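Long-range contact in putative uncharacterized protein (Chlamydia trachomatis, PDB 3K29), which probably acts as a type III secretion chaperone of the YscO family, a long helical hairpin that may also self-associate: residues Glu27-Glu35 with Val101-Glu112. Residues are numbered along the deposited sequence; the frame is centred on the assembly and turned at random. Where two conformers were deposited one is given.
Sequences EKRRLLELE and VLAASKELERAE
L32 fits as a knob into a hole formed by V101, A104, S105 and L108, the interlocking that defines a coiled coil, realised here between the two antiparallel arms of a helical hairpin. The segments, from helices 8-66 and 70-160, run at 168° with their axes 8.6 Å apart. With its CG anti to the backbone N (chi1 167°), L32 spreads its two methyls over the far helix: CD1 settles over the backbone, 3.6 Å from V101 O, while CD2 meets CD2 of L108 at 3.8 Å, the two leucines crossing at about a right angle. A104, with just a methyl, lets the backbones approach, its CB lying 3.7 Å from L32 CA. A water joins the two backbones by donating to both K28 O and A104 O.

Charged residues flank this apolar seam. K28 lays its CB and CG along L108 and A111, then runs side by side with E107, its NZ 4.1 Å from E107 OE2, beyond a salt bridge; E107 OE1 instead pairs with R110 NH1. R29 packs its aliphatic CD against L108 CD1, and its guanidinium meets E112 in a long salt bridge that rests on charge alone: E112 OE1 sits 3.5 Å above the guanidinium plane, over its centre.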
loop_
_atom_site.group_PDB
_atom_site.type_symbol
_atom_site.label_atom_id
_atom_site.label_comp_id
_atom_site.label_asym_id
_atom_site.label_seq_id
_atom_site.Cartn_x
_atom_site.Cartn_y
_atom_site.Cartn_z
ATOM N N GLU A 27 -6.165 -2.487 -1.192
ATOM C CA GLU A 27 -6.756 -3.338 -0.182
ATOM C C GLU A 27 -6.050 -3.071 1.170
ATOM O O GLU A 27 -6.695 -2.920 2.213
ATOM C CB GLU A 27 -6.711 -4.816 -0.607
ATOM C CG GLU A 27 -7.248 -5.817 0.443
ATOM C CD GLU A 27 -8.698 -5.547 0.936
ATOM O OE1 GLU A 27 -9.375 -4.588 0.470
ATOM O OE2 GLU A 27 -9.177 -6.313 1.812
ATOM N N LYS A 28 -4.729 -2.929 1.134
ATOM C CA LYS A 28 -4.006 -2.565 2.357
ATOM C C LYS A 28 -4.401 -1.199 2.918
ATOM O O LYS A 28 -4.461 -1.068 4.144
ATOM C CB LYS A 28 -2.484 -2.714 2.223
ATOM C CG LYS A 28 -2.029 -4.110 1.741
ATOM C CD LYS A 28 -2.548 -5.230 2.566
ATOM C CE LYS A 28 -1.973 -6.527 2.085
ATOM N NZ LYS A 28 -2.707 -7.654 2.715
ATOM N N ARG A 29 -4.667 -0.203 2.072
ATOM C CA ARG A 29 -5.226 1.067 2.563
ATOM C C ARG A 29 -6.489 0.812 3.393
ATOM O O ARG A 29 -6.634 1.318 4.517
ATOM C CB ARG A 29 -5.628 1.988 1.409
ATOM C CG ARG A 29 -4.755 3.212 1.183
ATOM C CD ARG A 29 -3.529 2.795 0.392
ATOM N NE ARG A 29 -3.113 3.762 -0.638
ATOM C CZ ARG A 29 -2.291 4.786 -0.426
ATOM N NH1 ARG A 29 -1.805 5.059 0.790
ATOM N NH2 ARG A 29 -1.977 5.564 -1.439
ATOM N N ARG A 30 -7.395 0.025 2.821
ATOM C CA ARG A 30 -8.667 -0.282 3.443
ATOM C C ARG A 30 -8.495 -1.047 4.744
ATOM O O ARG A 30 -9.212 -0.798 5.713
ATOM C CB ARG A 30 -9.532 -1.111 2.502
ATOM C CG ARG A 30 -10.987 -0.985 2.812
ATOM C CD ARG A 30 -11.826 -2.037 2.071
ATOM N NE ARG A 30 -11.386 -3.392 2.424
ATOM C CZ ARG A 30 -11.683 -4.042 3.552
ATOM N NH1 ARG A 30 -12.455 -3.497 4.498
ATOM N NH2 ARG A 30 -11.209 -5.270 3.723
ATOM N N LEU A 31 -7.568 -1.997 4.762
ATOM C CA LEU A 31 -7.333 -2.775 5.975
ATOM C C LEU A 31 -6.792 -1.884 7.081
ATOM O O LEU A 31 -7.185 -2.044 8.230
ATOM C CB LEU A 31 -6.443 -3.988 5.718
ATOM C CG LEU A 31 -7.066 -5.098 4.858
ATOM C CD1 LEU A 31 -6.089 -6.240 4.602
ATOM C CD2 LEU A 31 -8.361 -5.630 5.500
ATOM N N LEU A 32 -5.924 -0.935 6.725
ATOM C CA LEU A 32 -5.361 0.015 7.690
ATOM C C LEU A 32 -6.487 0.925 8.179
ATOM O O LEU A 32 -6.543 1.238 9.374
ATOM C CB LEU A 32 -4.214 0.843 7.073
ATOM C CG LEU A 32 -3.674 2.098 7.802
ATOM C CD1 LEU A 32 -3.106 1.744 9.179
ATOM C CD2 LEU A 32 -2.595 2.835 7.000
ATOM N N GLU A 33 -7.379 1.335 7.262
ATOM C CA GLU A 33 -8.506 2.174 7.642
ATOM C C GLU A 33 -9.436 1.487 8.666
ATOM O O GLU A 33 -9.806 2.124 9.653
ATOM C CB GLU A 33 -9.254 2.776 6.423
ATOM C CG GLU A 33 -10.342 3.850 6.770
ATOM C CD GLU A 33 -9.938 4.882 7.849
ATOM O OE1 GLU A 33 -10.664 4.998 8.878
ATOM O OE2 GLU A 33 -8.909 5.582 7.675
ATOM N N LEU A 34 -9.767 0.207 8.454
ATOM C CA LEU A 34 -10.482 -0.593 9.469
ATOM C C LEU A 34 -9.805 -0.527 10.848
ATOM O O LEU A 34 -10.459 -0.257 11.853
ATOM C CB LEU A 34 -10.609 -2.070 9.046
ATOM C CG LEU A 34 -11.819 -2.691 8.343
ATOM C CD1 LEU A 34 -12.430 -1.834 7.222
ATOM C CD2 LEU A 34 -11.444 -4.087 7.807
ATOM N N GLU A 35 -8.501 -0.757 10.899
ATOM C CA GLU A 35 -7.805 -0.697 12.180
ATOM C C GLU A 35 -7.833 0.720 12.754
ATOM O O GLU A 35 -8.050 0.867 13.953
ATOM C CB GLU A 35 -6.363 -1.234 12.086
ATOM C CG GLU A 35 -6.252 -2.702 11.643
ATOM C CD GLU A 35 -7.179 -3.671 12.389
ATOM O OE1 GLU A 35 -7.273 -3.658 13.637
ATOM O OE2 GLU A 35 -7.777 -4.529 11.716
ATOM N N VAL A 101 -2.874 -1.219 14.399
ATOM C CA VAL A 101 -2.721 -0.119 13.448
ATOM C C VAL A 101 -1.315 -0.099 12.849
ATOM O O VAL A 101 -1.151 0.034 11.648
ATOM C CB VAL A 101 -3.096 1.252 14.029
ATOM C CG1 VAL A 101 -2.607 2.398 13.118
ATOM C CG2 VAL A 101 -4.607 1.346 14.194
ATOM N N LEU A 102 -0.310 -0.234 13.700
ATOM C CA LEU A 102 1.061 -0.240 13.238
ATOM C C LEU A 102 1.367 -1.394 12.280
ATOM O O LEU A 102 2.005 -1.179 11.255
ATOM C CB LEU A 102 2.021 -0.241 14.428
ATOM C CG LEU A 102 3.481 -0.412 14.038
ATOM C CD1 LEU A 102 3.972 0.869 13.385
ATOM C CD2 LEU A 102 4.307 -0.811 15.225
ATOM N N ALA A 103 0.939 -2.610 12.602
ATOM C CA ALA A 103 1.150 -3.725 11.688
ATOM C C ALA A 103 0.470 -3.479 10.316
ATOM O O ALA A 103 1.091 -3.724 9.279
ATOM C CB ALA A 103 0.699 -5.038 12.306
ATOM N N ALA A 104 -0.754 -2.945 10.312
ATOM C CA ALA A 104 -1.468 -2.693 9.050
ATOM C C ALA A 104 -0.786 -1.591 8.260
ATOM O O ALA A 104 -0.758 -1.630 7.026
ATOM C CB ALA A 104 -2.954 -2.333 9.292
ATOM N N SER A 105 -0.245 -0.619 9.001
ATOM C CA SER A 105 0.500 0.502 8.463
ATOM C C SER A 105 1.765 -0.006 7.750
ATOM O O SER A 105 2.041 0.365 6.605
ATOM C CB SER A 105 0.859 1.419 9.624
ATOM O OG SER A 105 1.067 2.719 9.159
ATOM N N LYS A 106 2.522 -0.868 8.424
ATOM C CA LYS A 106 3.652 -1.546 7.805
ATOM C C LYS A 106 3.276 -2.414 6.591
ATOM O O LYS A 106 3.961 -2.402 5.575
ATOM C CB LYS A 106 4.362 -2.388 8.842
ATOM C CG LYS A 106 5.080 -1.593 9.909
ATOM C CD LYS A 106 5.914 -2.561 10.728
ATOM C CE LYS A 106 6.653 -1.862 11.819
ATOM N NZ LYS A 106 7.917 -2.621 12.096
ATOM N N GLU A 107 2.185 -3.171 6.706
ATOM C CA GLU A 107 1.644 -3.901 5.541
ATOM C C GLU A 107 1.355 -3.026 4.324
ATOM O O GLU A 107 1.680 -3.415 3.212
ATOM C CB GLU A 107 0.418 -4.736 5.920
ATOM C CG GLU A 107 0.788 -6.044 6.522
ATOM C CD GLU A 107 1.549 -6.902 5.540
ATOM O OE1 GLU A 107 2.779 -7.069 5.703
ATOM O OE2 GLU A 107 0.914 -7.379 4.577
ATOM N N LEU A 108 0.779 -1.847 4.530
ATOM C CA LEU A 108 0.654 -0.863 3.457
ATOM C C LEU A 108 1.986 -0.402 2.856
ATOM O O LEU A 108 2.098 -0.343 1.635
ATOM C CB LEU A 108 -0.141 0.373 3.905
ATOM C CG LEU A 108 -0.343 1.513 2.912
ATOM C CD1 LEU A 108 -0.937 1.041 1.571
ATOM C CD2 LEU A 108 -1.253 2.571 3.506
ATOM N N GLU A 109 2.960 -0.058 3.700
ATOM C CA GLU A 109 4.276 0.373 3.235
ATOM C C GLU A 109 4.878 -0.737 2.366
ATOM O O GLU A 109 5.437 -0.459 1.305
ATOM C CB GLU A 109 5.195 0.696 4.427
ATOM C CG GLU A 109 4.682 1.803 5.342
ATOM C CD GLU A 109 5.519 1.996 6.621
ATOM O OE1 GLU A 109 6.643 1.468 6.731
ATOM O OE2 GLU A 109 5.044 2.693 7.524
ATOM N N ARG A 110 4.762 -1.983 2.829
ATOM C CA ARG A 110 5.294 -3.135 2.120
ATOM C C ARG A 110 4.617 -3.339 0.742
ATOM O O ARG A 110 5.286 -3.619 -0.245
ATOM C CB ARG A 110 5.139 -4.384 2.967
ATOM C CG ARG A 110 6.012 -4.398 4.219
ATOM C CD ARG A 110 5.807 -5.677 4.963
ATOM N NE ARG A 110 6.457 -5.637 6.259
ATOM C CZ ARG A 110 5.814 -5.675 7.422
ATOM N NH1 ARG A 110 4.493 -5.792 7.467
ATOM N NH2 ARG A 110 6.501 -5.611 8.560
ATOM N N ALA A 111 3.306 -3.146 0.682
ATOM C CA ALA A 111 2.567 -3.277 -0.574
ATOM C C ALA A 111 2.972 -2.236 -1.591
ATOM O O ALA A 111 3.039 -2.543 -2.787
ATOM C CB ALA A 111 1.044 -3.240 -0.341
ATOM N N GLU A 112 3.230 -1.004 -1.135
ATOM C CA GLU A 112 3.685 0.066 -2.025
ATOM C C GLU A 112 5.114 -0.139 -2.556
ATOM O O GLU A 112 5.376 0.175 -3.731
ATOM C CB GLU A 112 3.562 1.430 -1.339
ATOM C CG GLU A 112 2.217 1.575 -0.675
ATOM C CD GLU A 112 1.823 2.997 -0.486
ATOM O OE1 GLU A 112 0.941 3.453 -1.259
ATOM O OE2 GLU A 112 2.385 3.661 0.426
HETATM O O HOH W 1 -2.740 -2.823 5.675
#